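Local atomic coordinates of Cag38821 (Sulfolobus islandicus rod-shaped virus 1, PDB entry 2X48), a protein that is of unknown function but, with a helix-turn-helix-like fold, probably binds DNA. Residues A[10-15]-A[21-26]; A[15-20]-A[49-54]; A[32-37]-A[43-48]. All blocks are in the same frame, centred on the assembly; numbering follows the deposited sequence.

Interaction 1: A[10-15]-A[21-26]. With PO4 (phosphate ion), chain D.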
loop_
_atom_site.group_PDB
_atom_site.type_symbol
_atom_site.label_atom_id
_atom_site.label_comp_id
_atom_site.label_asym_id
_atom_site.label_seq_id
_atom_site.Cartn_x
_atom_site.Cartn_y
_atom_site.Cartn_z
ATOM N N VAL A 10 12.026 1.504 -4.549
ATOM C CA VAL A 10 11.514 2.325 -3.461
ATOM C C VAL A 10 11.206 1.458 -2.256
ATOM O O VAL A 10 10.680 0.355 -2.404
ATOM C CB VAL A 10 10.213 3.049 -3.864
ATOM C CG1 VAL A 10 9.876 4.132 -2.852
ATOM C CG2 VAL A 10 10.334 3.646 -5.259
ATOM N N ARG A 11 11.536 1.959 -1.067
ATOM C CA ARG A 11 11.139 1.323 0.184
ATOM C C ARG A 11 10.360 2.280 1.052
ATOM O O ARG A 11 10.846 3.357 1.379
ATOM C CB ARG A 11 12.351 0.855 0.942
ATOM C CG ARG A 11 13.195 -0.047 0.115
ATOM C CD ARG A 11 14.369 -0.530 0.887
ATOM N NE ARG A 11 15.555 -0.536 0.061
ATOM C CZ ARG A 11 16.767 -0.799 0.522
ATOM N NH1 ARG A 11 16.949 -1.093 1.813
ATOM N NH2 ARG A 11 17.794 -0.780 -0.321
ATOM N N TYR A 12 9.150 1.881 1.425
ATOM C CA TYR A 12 8.271 2.723 2.224
ATOM C C TYR A 12 8.307 2.267 3.680
ATOM O O TYR A 12 8.080 1.093 3.966
ATOM C CB TYR A 12 6.841 2.653 1.678
ATOM C CG TYR A 12 6.728 2.935 0.192
ATOM C CD1 TYR A 12 6.901 1.918 -0.752
ATOM C CD2 TYR A 12 6.447 4.217 -0.267
ATOM C CE1 TYR A 12 6.796 2.183 -2.123
ATOM C CE2 TYR A 12 6.335 4.490 -1.627
ATOM C CZ TYR A 12 6.513 3.473 -2.550
ATOM O OH TYR A 12 6.415 3.764 -3.890
ATOM N N TYR A 13 8.611 3.192 4.587
ATOM C CA TYR A 13 8.642 2.904 6.022
ATOM C C TYR A 13 7.237 3.142 6.592
ATOM O O TYR A 13 6.751 4.279 6.607
ATOM C CB TYR A 13 9.657 3.797 6.750
ATOM C CG TYR A 13 11.126 3.530 6.424
ATOM C CD1 TYR A 13 11.653 3.793 5.155
ATOM C CD2 TYR A 13 12.002 3.056 7.403
ATOM C CE1 TYR A 13 12.999 3.562 4.869
ATOM C CE2 TYR A 13 13.352 2.823 7.122
ATOM C CZ TYR A 13 13.839 3.077 5.852
ATOM O OH TYR A 13 15.171 2.849 5.580
ATOM N N VAL A 14 6.602 2.064 7.055
ATOM C CA VAL A 14 5.220 2.084 7.550
ATOM C C VAL A 14 5.218 1.974 9.065
ATOM O O VAL A 14 5.854 1.088 9.627
ATOM C CB VAL A 14 4.419 0.898 6.963
ATOM C CG1 VAL A 14 3.204 0.575 7.802
ATOM C CG2 VAL A 14 4.031 1.193 5.531
ATOM N N GLU A 15 4.499 2.873 9.719
ATOM C CA GLU A 15 4.460 2.937 11.182
ATOM C C GLU A 15 3.017 2.938 11.733
ATOM O O GLU A 15 2.811 2.859 12.941
ATOM C CB GLU A 15 5.184 4.217 11.614
ATOM C CG GLU A 15 6.164 4.061 12.755
ATOM C CD GLU A 15 7.135 5.231 12.859
ATOM O OE1 GLU A 15 7.448 5.856 11.820
ATOM O OE2 GLU A 15 7.600 5.518 13.986
ATOM N N VAL A 21 -2.223 3.756 3.849
ATOM C CA VAL A 21 -3.053 4.476 2.877
ATOM C C VAL A 21 -2.162 5.224 1.888
ATOM O O VAL A 21 -2.329 5.084 0.676
ATOM C CB VAL A 21 -4.024 5.450 3.567
ATOM C CG1 VAL A 21 -4.652 6.400 2.546
ATOM C CG2 VAL A 21 -5.100 4.667 4.325
ATOM N N SER A 22 -1.193 5.977 2.409
ATOM C CA SER A 22 -0.268 6.740 1.578
ATOM C C SER A 22 0.481 5.874 0.572
ATOM O O SER A 22 0.594 6.248 -0.594
ATOM C CB SER A 22 0.725 7.501 2.440
ATOM O OG SER A 22 0.146 8.688 2.943
ATOM N N VAL A 23 0.982 4.721 1.013
ATOM C CA VAL A 23 1.674 3.799 0.107
ATOM C C VAL A 23 0.704 3.246 -0.943
ATOM O O VAL A 23 1.034 3.166 -2.127
ATOM C CB VAL A 23 2.329 2.639 0.869
ATOM C CG1 VAL A 23 2.899 1.599 -0.106
ATOM C CG2 VAL A 23 3.432 3.169 1.772
ATOM N N ALA A 24 -0.498 2.888 -0.503
ATOM C CA ALA A 24 -1.532 2.401 -1.396
ATOM C C ALA A 24 -1.742 3.408 -2.506
ATOM O O ALA A 24 -1.747 3.040 -3.681
ATOM C CB ALA A 24 -2.833 2.171 -0.634
ATOM N N HIS A 25 -1.903 4.677 -2.128
ATOM C CA HIS A 25 -2.100 5.771 -3.106
ATOM C C HIS A 25 -0.953 5.865 -4.105
ATOM O O HIS A 25 -1.202 6.051 -5.298
ATOM C CB HIS A 25 -2.262 7.143 -2.428
ATOM C CG HIS A 25 -3.574 7.336 -1.727
ATOM N ND1 HIS A 25 -3.789 8.358 -0.824
ATOM C CD2 HIS A 25 -4.735 6.638 -1.787
ATOM C CE1 HIS A 25 -5.027 8.286 -0.368
ATOM N NE2 HIS A 25 -5.622 7.251 -0.936
ATOM N N GLU A 26 0.288 5.757 -3.624
ATOM C CA GLU A 26 1.460 5.818 -4.514
ATOM C C GLU A 26 1.493 4.647 -5.482
ATOM O O GLU A 26 1.801 4.812 -6.660
ATOM C CB GLU A 26 2.788 5.867 -3.743
ATOM C CG GLU A 26 3.295 7.284 -3.437
ATOM C CD GLU A 26 4.820 7.439 -3.523
ATOM O OE1 GLU A 26 5.318 8.414 -2.920
ATOM O OE2 GLU A 26 5.519 6.620 -4.185
HETATM P P PO4 D . 19.166 -3.522 0.986
HETATM O O1 PO4 D . 18.880 -4.595 2.003
HETATM O O2 PO4 D . 19.478 -2.264 1.760
HETATM O O3 PO4 D . 20.341 -3.868 0.095
HETATM O O4 PO4 D . 17.935 -3.378 0.119
#
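Tyr12 points toward helix 17-29, and its chi1 of -52° sets CG beside the backbone N, from where the ring meets Val23 and Glu26. Val23 answers from the helix with both of its methyl branches. CG1, placed anti to the backbone N (chi1 173°), lies over one face of the Tyr12 ring in a CH-pi contact, 4.2 Å from the ring centroid. CG2 packs at the root of the ring, 3.4 Å from Tyr12 CB. The same methyl is 4.3 Å from Val14 CG2, so Val23 bridges two alternate residues of the strand. On the other face of the ring, displaced toward its rim, sits Val10 CG1, and the aromatic group is held between a strand valine and a helix valine.

This is a two-stranded antiparallel hairpin laid against the first helix of a compact bundle. The axes of 10-14 and 21-26 run nearly antiparallel, at 157°, and approach to 9.7 Å. Backbone hydrogen bonds between Tyr12 and Ile5 and between Val14 and Lys3 tie this strand to its hairpin mate, while Val23 also touches Leu41 of helix 34-41.

At the distal end of the ring the chemistry turns polar. Tyr12 OH donates to Glu26 OE2 at 3.0 Å. The acceptor lies at the ring edge, but the hydroxyl approaches it from above the carboxylate plane, the two flat groups being almost perpendicular.

Arg11 extends from the hairpin to a phosphate ion, probably from the crystallisation liquor. Its NH1 is placed to donate to phosphate O2, at 2.8 Å, although the detailed position of the ion against the guanidinium is doubtful.

Interaction 2: A[15-20]-A[49-54]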
loop_
_atom_site.group_PDB
_atom_site.type_symbol
_atom_site.label_atom_id
_atom_site.label_comp_id
_atom_site.label_asym_id
_atom_site.label_seq_id
_atom_site.Cartn_x
_atom_site.Cartn_y
_atom_site.Cartn_z
ATOM N N GLU A 15 4.499 2.873 9.719
ATOM C CA GLU A 15 4.460 2.937 11.182
ATOM C C GLU A 15 3.017 2.938 11.733
ATOM O O GLU A 15 2.811 2.859 12.941
ATOM C CB GLU A 15 5.184 4.217 11.614
ATOM C CG GLU A 15 6.164 4.061 12.755
ATOM C CD GLU A 15 7.135 5.231 12.859
ATOM O OE1 GLU A 15 7.448 5.856 11.820
ATOM O OE2 GLU A 15 7.600 5.518 13.986
ATOM N N SER A 16 2.033 3.024 10.837
ATOM C CA SER A 16 0.628 3.243 11.191
ATOM C C SER A 16 -0.232 2.978 9.957
ATOM O O SER A 16 0.293 2.819 8.848
ATOM C CB SER A 16 0.403 4.688 11.643
ATOM O OG SER A 16 0.465 5.581 10.537
ATOM N N GLU A 17 -1.549 2.948 10.141
ATOM C CA GLU A 17 -2.464 2.698 9.026
ATOM C C GLU A 17 -2.514 3.890 8.058
ATOM O O GLU A 17 -2.692 3.695 6.860
ATOM C CB GLU A 17 -3.873 2.323 9.518
ATOM C CG GLU A 17 -4.749 1.722 8.414
ATOM C CD GLU A 17 -6.104 1.214 8.886
ATOM O OE1 GLU A 17 -6.492 1.459 10.050
ATOM O OE2 GLU A 17 -6.791 0.562 8.073
ATOM N N ASP A 18 -2.349 5.112 8.567
ATOM C CA ASP A 18 -2.293 6.303 7.700
ATOM C C ASP A 18 -1.144 6.198 6.678
ATOM O O ASP A 18 -1.259 6.689 5.550
ATOM C CB ASP A 18 -2.163 7.595 8.531
ATOM C CG ASP A 18 -3.493 8.049 9.142
ATOM O OD1 ASP A 18 -3.529 8.316 10.365
ATOM O OD2 ASP A 18 -4.500 8.151 8.407
ATOM N N ASP A 19 -0.054 5.546 7.079
ATOM C CA ASP A 19 1.078 5.313 6.195
ATOM C C ASP A 19 0.730 4.280 5.127
ATOM O O ASP A 19 1.183 4.389 3.983
ATOM C CB ASP A 19 2.308 4.839 6.986
ATOM C CG ASP A 19 2.824 5.885 7.992
ATOM O OD1 ASP A 19 2.433 7.079 7.906
ATOM O OD2 ASP A 19 3.628 5.507 8.877
ATOM N N LEU A 20 -0.056 3.271 5.496
ATOM C CA LEU A 20 -0.464 2.244 4.534
ATOM C C LEU A 20 -1.298 2.885 3.450
ATOM O O LEU A 20 -1.115 2.591 2.263
ATOM C CB LEU A 20 -1.272 1.109 5.186
ATOM C CG LEU A 20 -0.556 0.031 6.005
ATOM C CD1 LEU A 20 -1.593 -0.916 6.611
ATOM C CD2 LEU A 20 0.456 -0.745 5.161
ATOM N N ARG A 49 -9.314 -1.199 -1.493
ATOM C CA ARG A 49 -10.370 -0.461 -2.186
ATOM C C ARG A 49 -10.816 0.738 -1.346
ATOM O O ARG A 49 -10.951 1.837 -1.875
ATOM C CB ARG A 49 -11.555 -1.372 -2.557
ATOM C CG ARG A 49 -11.204 -2.454 -3.595
ATOM C CD ARG A 49 -12.399 -2.990 -4.377
ATOM N NE ARG A 49 -13.491 -3.474 -3.524
ATOM C CZ ARG A 49 -13.551 -4.678 -2.948
ATOM N NH1 ARG A 49 -14.600 -4.998 -2.195
ATOM N NH2 ARG A 49 -12.570 -5.564 -3.109
ATOM N N ARG A 50 -11.013 0.530 -0.042
ATOM C CA ARG A 50 -11.297 1.630 0.894
ATOM C C ARG A 50 -10.213 2.693 0.849
ATOM O O ARG A 50 -10.500 3.887 0.871
ATOM C CB ARG A 50 -11.357 1.131 2.337
ATOM C CG ARG A 50 -12.536 0.275 2.696
ATOM C CD ARG A 50 -12.296 -0.394 4.063
ATOM N NE ARG A 50 -13.528 -0.699 4.798
ATOM C CZ ARG A 50 -13.566 -1.346 5.964
ATOM N NH1 ARG A 50 -12.435 -1.772 6.535
ATOM N NH2 ARG A 50 -14.736 -1.575 6.565
ATOM N N TYR A 51 -8.963 2.252 0.829
ATOM C CA TYR A 51 -7.838 3.178 0.851
ATOM C C TYR A 51 -7.826 4.070 -0.377
ATOM O O TYR A 51 -7.597 5.269 -0.268
ATOM C CB TYR A 51 -6.506 2.429 0.939
ATOM C CG TYR A 51 -6.228 1.702 2.244
ATOM C CD1 TYR A 51 -6.991 1.928 3.392
ATOM C CD2 TYR A 51 -5.160 0.812 2.333
ATOM C CE1 TYR A 51 -6.711 1.267 4.576
ATOM C CE2 TYR A 51 -4.870 0.150 3.509
ATOM C CZ TYR A 51 -5.651 0.380 4.629
ATOM O OH TYR A 51 -5.360 -0.277 5.800
ATOM N N LEU A 52 -8.098 3.486 -1.539
ATOM C CA LEU A 52 -8.002 4.204 -2.808
ATOM C C LEU A 52 -9.163 5.156 -3.056
ATOM O O LEU A 52 -9.089 5.981 -3.962
ATOM C CB LEU A 52 -7.872 3.224 -3.981
ATOM C CG LEU A 52 -6.667 2.284 -3.930
ATOM C CD1 LEU A 52 -6.612 1.454 -5.184
ATOM C CD2 LEU A 52 -5.380 3.057 -3.744
ATOM N N GLU A 53 -10.221 5.063 -2.253
ATOM C CA GLU A 53 -11.339 6.011 -2.360
ATOM C C GLU A 53 -11.153 7.244 -1.453
ATOM O O GLU A 53 -12.110 7.987 -1.223
ATOM C CB GLU A 53 -12.685 5.310 -2.088
ATOM C CG GLU A 53 -12.975 4.917 -0.636
ATOM C CD GLU A 53 -14.349 4.276 -0.459
ATOM O OE1 GLU A 53 -15.195 4.842 0.270
ATOM O OE2 GLU A 53 -14.586 3.205 -1.057
ATOM N N SER A 54 -9.925 7.463 -0.963
ATOM C CA SER A 54 -9.612 8.580 -0.048
ATOM C C SER A 54 -8.702 9.621 -0.715
ATOM O O SER A 54 -7.880 9.291 -1.581
ATOM C CB SER A 54 -8.937 8.055 1.232
ATOM O OG SER A 54 -9.758 7.128 1.932
#
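Tyr51 OH donates a hydrogen bond to Glu17 OE2 at 2.8 Å, joining the first turn of helix 17-29 to helix 45-52. The carboxylate oxygen lies at the edge of the ring, near its plane, and accepts through its anti lone pair, away from its partner oxygen. The two flat groups are turned 73° against each other. Glu17 gets there as an extended arm with CG anti to the backbone N (chi1 -166°), and CG itself passes 3.3 Å from Tyr51 OH. Leu20, one helical turn further on, supplies the apolar neighbour: its CB is 4.1 Å from Tyr51 CE2 and its CD1 is 3.9 Å from Tyr51 OH.

The contact closes the three-helix bundle of this apparent helix-turn-helix domain, packing the last helix against the first. Tyr51 is buried there, with Val21 and Ala24 of helix 17-29 also touching its side chain, while its backbone O accepts a hydrogen bond from His25 NE2. Leu20 reaches Leu41 of helix 34-41 as well, so all three helices meet around it.

Further out, Glu17 OE2 has a second, long and weak ion-pair partner in Lys47 NZ, and the positive charge there probably helps to keep the carboxylate ionised. Ser16 occupies the N-cap of the first helix, its OG accepting a weak bond from Asp19 N. Asp19 in turn takes the backbone N of Glu15 on OD2 at 2.9 Å, fastening the linker from the hairpin to the helix that carries Glu17.

Interaction 3: A[32-37]-A[43-48]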
loop_
_atom_site.group_PDB
_atom_site.type_symbol
_atom_site.label_atom_id
_atom_site.label_comp_id
_atom_site.label_asym_id
_atom_site.label_seq_id
_atom_site.Cartn_x
_atom_site.Cartn_y
_atom_site.Cartn_z
ATOM N N TYR A 32 -0.153 -0.182 -10.179
ATOM C CA TYR A 32 -0.269 -1.505 -9.581
ATOM C C TYR A 32 -1.757 -1.820 -9.410
ATOM O O TYR A 32 -2.549 -0.927 -9.168
ATOM C CB TYR A 32 0.495 -1.571 -8.247
ATOM C CG TYR A 32 1.992 -1.640 -8.441
ATOM C CD1 TYR A 32 2.760 -0.486 -8.473
ATOM C CD2 TYR A 32 2.633 -2.849 -8.641
ATOM C CE1 TYR A 32 4.138 -0.534 -8.683
ATOM C CE2 TYR A 32 4.015 -2.910 -8.850
ATOM C CZ TYR A 32 4.759 -1.749 -8.865
ATOM O OH TYR A 32 6.126 -1.784 -9.064
ATOM N N THR A 33 -2.135 -3.082 -9.565
ATOM C CA THR A 33 -3.518 -3.491 -9.395
ATOM C C THR A 33 -3.856 -3.573 -7.913
ATOM O O THR A 33 -2.965 -3.550 -7.075
ATOM C CB THR A 33 -3.752 -4.856 -10.021
ATOM O OG1 THR A 33 -2.942 -5.833 -9.348
ATOM C CG2 THR A 33 -3.408 -4.826 -11.515
ATOM N N VAL A 34 -5.143 -3.671 -7.601
ATOM C CA VAL A 34 -5.616 -3.827 -6.224
ATOM C C VAL A 34 -5.093 -5.133 -5.613
ATOM O O VAL A 34 -4.706 -5.180 -4.441
ATOM C CB VAL A 34 -7.155 -3.814 -6.177
ATOM C CG1 VAL A 34 -7.664 -4.154 -4.788
ATOM C CG2 VAL A 34 -7.680 -2.451 -6.611
ATOM N N GLN A 35 -5.091 -6.194 -6.413
ATOM C CA GLN A 35 -4.533 -7.483 -5.990
ATOM C C GLN A 35 -3.073 -7.289 -5.565
ATOM O O GLN A 35 -2.659 -7.757 -4.501
ATOM C CB GLN A 35 -4.690 -8.528 -7.114
ATOM C CG GLN A 35 -3.825 -9.802 -7.013
ATOM C CD GLN A 35 -4.217 -10.732 -5.862
ATOM O OE1 GLN A 35 -4.582 -11.897 -6.089
ATOM N NE2 GLN A 35 -4.121 -10.231 -4.613
ATOM N N GLN A 36 -2.321 -6.561 -6.384
ATOM C CA GLN A 36 -0.896 -6.356 -6.167
ATOM C C GLN A 36 -0.608 -5.418 -4.993
ATOM O O GLN A 36 0.399 -5.576 -4.314
ATOM C CB GLN A 36 -0.231 -5.822 -7.447
ATOM C CG GLN A 36 -0.049 -6.873 -8.556
ATOM C CD GLN A 36 0.213 -6.275 -9.936
ATOM O OE1 GLN A 36 0.279 -5.065 -10.106
ATOM N NE2 GLN A 36 0.360 -7.134 -10.925
ATOM N N ILE A 37 -1.473 -4.435 -4.761
ATOM C CA ILE A 37 -1.310 -3.530 -3.613
ATOM C C ILE A 37 -1.576 -4.274 -2.302
ATOM O O ILE A 37 -0.875 -4.071 -1.318
ATOM C CB ILE A 37 -2.214 -2.267 -3.726
ATOM C CG1 ILE A 37 -1.729 -1.385 -4.875
ATOM C CG2 ILE A 37 -2.168 -1.455 -2.442
ATOM C CD1 ILE A 37 -2.689 -0.300 -5.270
ATOM N N VAL A 43 -2.527 -6.535 3.484
ATOM C CA VAL A 43 -3.940 -6.342 3.794
ATOM C C VAL A 43 -4.805 -7.019 2.727
ATOM O O VAL A 43 -4.287 -7.626 1.785
ATOM C CB VAL A 43 -4.301 -4.840 3.899
ATOM C CG1 VAL A 43 -3.483 -4.180 4.994
ATOM C CG2 VAL A 43 -4.100 -4.133 2.563
ATOM N N SER A 44 -6.120 -6.933 2.900
ATOM C CA SER A 44 -7.066 -7.503 1.945
ATOM C C SER A 44 -7.349 -6.522 0.813
ATOM O O SER A 44 -7.048 -5.336 0.909
ATOM C CB SER A 44 -8.372 -7.883 2.641
ATOM O OG SER A 44 -9.057 -6.735 3.102
ATOM N N GLU A 45 -7.931 -7.040 -0.261
ATOM C CA GLU A 45 -8.325 -6.219 -1.397
ATOM C C GLU A 45 -9.425 -5.224 -1.007
ATOM O O GLU A 45 -9.483 -4.125 -1.547
ATOM C CB GLU A 45 -8.762 -7.100 -2.574
ATOM C CG GLU A 45 -7.624 -7.959 -3.140
ATOM C CD GLU A 45 -7.969 -8.647 -4.455
ATOM O OE1 GLU A 45 -8.486 -7.976 -5.374
ATOM O OE2 GLU A 45 -7.698 -9.864 -4.577
ATOM N N ARG A 46 -10.268 -5.600 -0.051
ATOM C CA ARG A 46 -11.307 -4.707 0.458
ATOM C C ARG A 46 -10.725 -3.479 1.153
ATOM O O ARG A 46 -11.168 -2.359 0.896
ATOM C CB ARG A 46 -12.246 -5.461 1.396
ATOM C CG ARG A 46 -13.099 -6.457 0.658
ATOM C CD ARG A 46 -13.867 -7.378 1.593
ATOM N NE ARG A 46 -14.917 -6.692 2.343
ATOM C CZ ARG A 46 -16.084 -6.292 1.836
ATOM N NH1 ARG A 46 -16.373 -6.470 0.548
ATOM N NH2 ARG A 46 -16.972 -5.696 2.627
ATOM N N LYS A 47 -9.742 -3.690 2.027
ATOM C CA LYS A 47 -9.039 -2.582 2.684
ATOM C C LYS A 47 -8.410 -1.637 1.653
ATOM O O LYS A 47 -8.535 -0.416 1.758
ATOM C CB LYS A 47 -7.950 -3.115 3.621
ATOM C CG LYS A 47 -8.446 -3.565 4.981
ATOM C CD LYS A 47 -8.678 -2.383 5.910
ATOM C CE LYS A 47 -9.038 -2.841 7.309
ATOM N NZ LYS A 47 -9.445 -1.707 8.186
ATOM N N VAL A 48 -7.743 -2.215 0.658
ATOM C CA VAL A 48 -7.118 -1.434 -0.409
ATOM C C VAL A 48 -8.153 -0.619 -1.194
ATOM O O VAL A 48 -7.901 0.531 -1.516
ATOM C CB VAL A 48 -6.314 -2.316 -1.396
ATOM C CG1 VAL A 48 -5.723 -1.459 -2.515
ATOM C CG2 VAL A 48 -5.213 -3.099 -0.667
#
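Helices 34-41 and 45-52 have the arrangement of a helix-turn-helix, with Val34, Gln35 and Ile37 of the first meeting Glu45 and Val48 of the second close to the start of each helix. In this motif the second helix is usually the one that reads DNA; helix 45-52, with Arg46, Arg49 and Arg50 along it, would probably take that part here.

Val48 is buried between the helices and gives the apolar centre of the contact. Its CG1, anti to the backbone N at a chi1 of 178°, reaches Ile37 CG2 at 3.6 Å and also lies 4.0 Å from Val34 CG1. That branch of Val34 touches the beginning of the second helix too, standing 3.7 Å from the backbone O of Glu45 and 3.8 Å from Glu45 CB. Behind this packing, Ile37 faces Ala24, Leu27 and Ala28 of helix 17-29, while Ala38 touches both Glu45 and Val48.

Toward the surface the character changes. The extended Glu45 side chain crosses Gln35 obliquely, bringing OE2 to 3.6 Å from Gln35 NE2, a polar approach rather than a hydrogen bond, with the amide and carboxylate planes 40° apart.

Both helices are capped where they begin. Thr33 and Gln36 form a capping box, in which Gln36 N donates to Thr33 OG1 at 3.1 Å and Thr33 N donates back to Gln36 OE1 at 3.2 Å. Ser44 takes the same N-cap position on the second helix, with a weak bond from Lys47 N to its OG.

Methyl packing probably sets the spacing of the two helices, and the capping bonds, the one to Ser44 weak, engage N-H groups at each helix start; the approach of Gln35 to Glu45 adds only a loose polar margin to a contact that rests on apolar packing.

How the interactions relate
Helix 17-29 serves both interaction 1 and interaction 2, offering one side to the hairpin and another to the last helix; helix 45-52 likewise carries interactions 2 and 3. Interaction 2 is the buried one, whereas the other two are partly buried and grade from valine packing into polar groups nearer solvent. Interactions 1 and 2 each join a tyrosine hydroxyl to a glutamate, but interaction 3 is held between its helices by methyl groups. Leu52 CD2 packing against Ala24 O ties interactions 1 and 2 together, and Ile37 CD1 packing against the same Ala24 O links 1 to 3, which lie on opposite sides of the chain's centre.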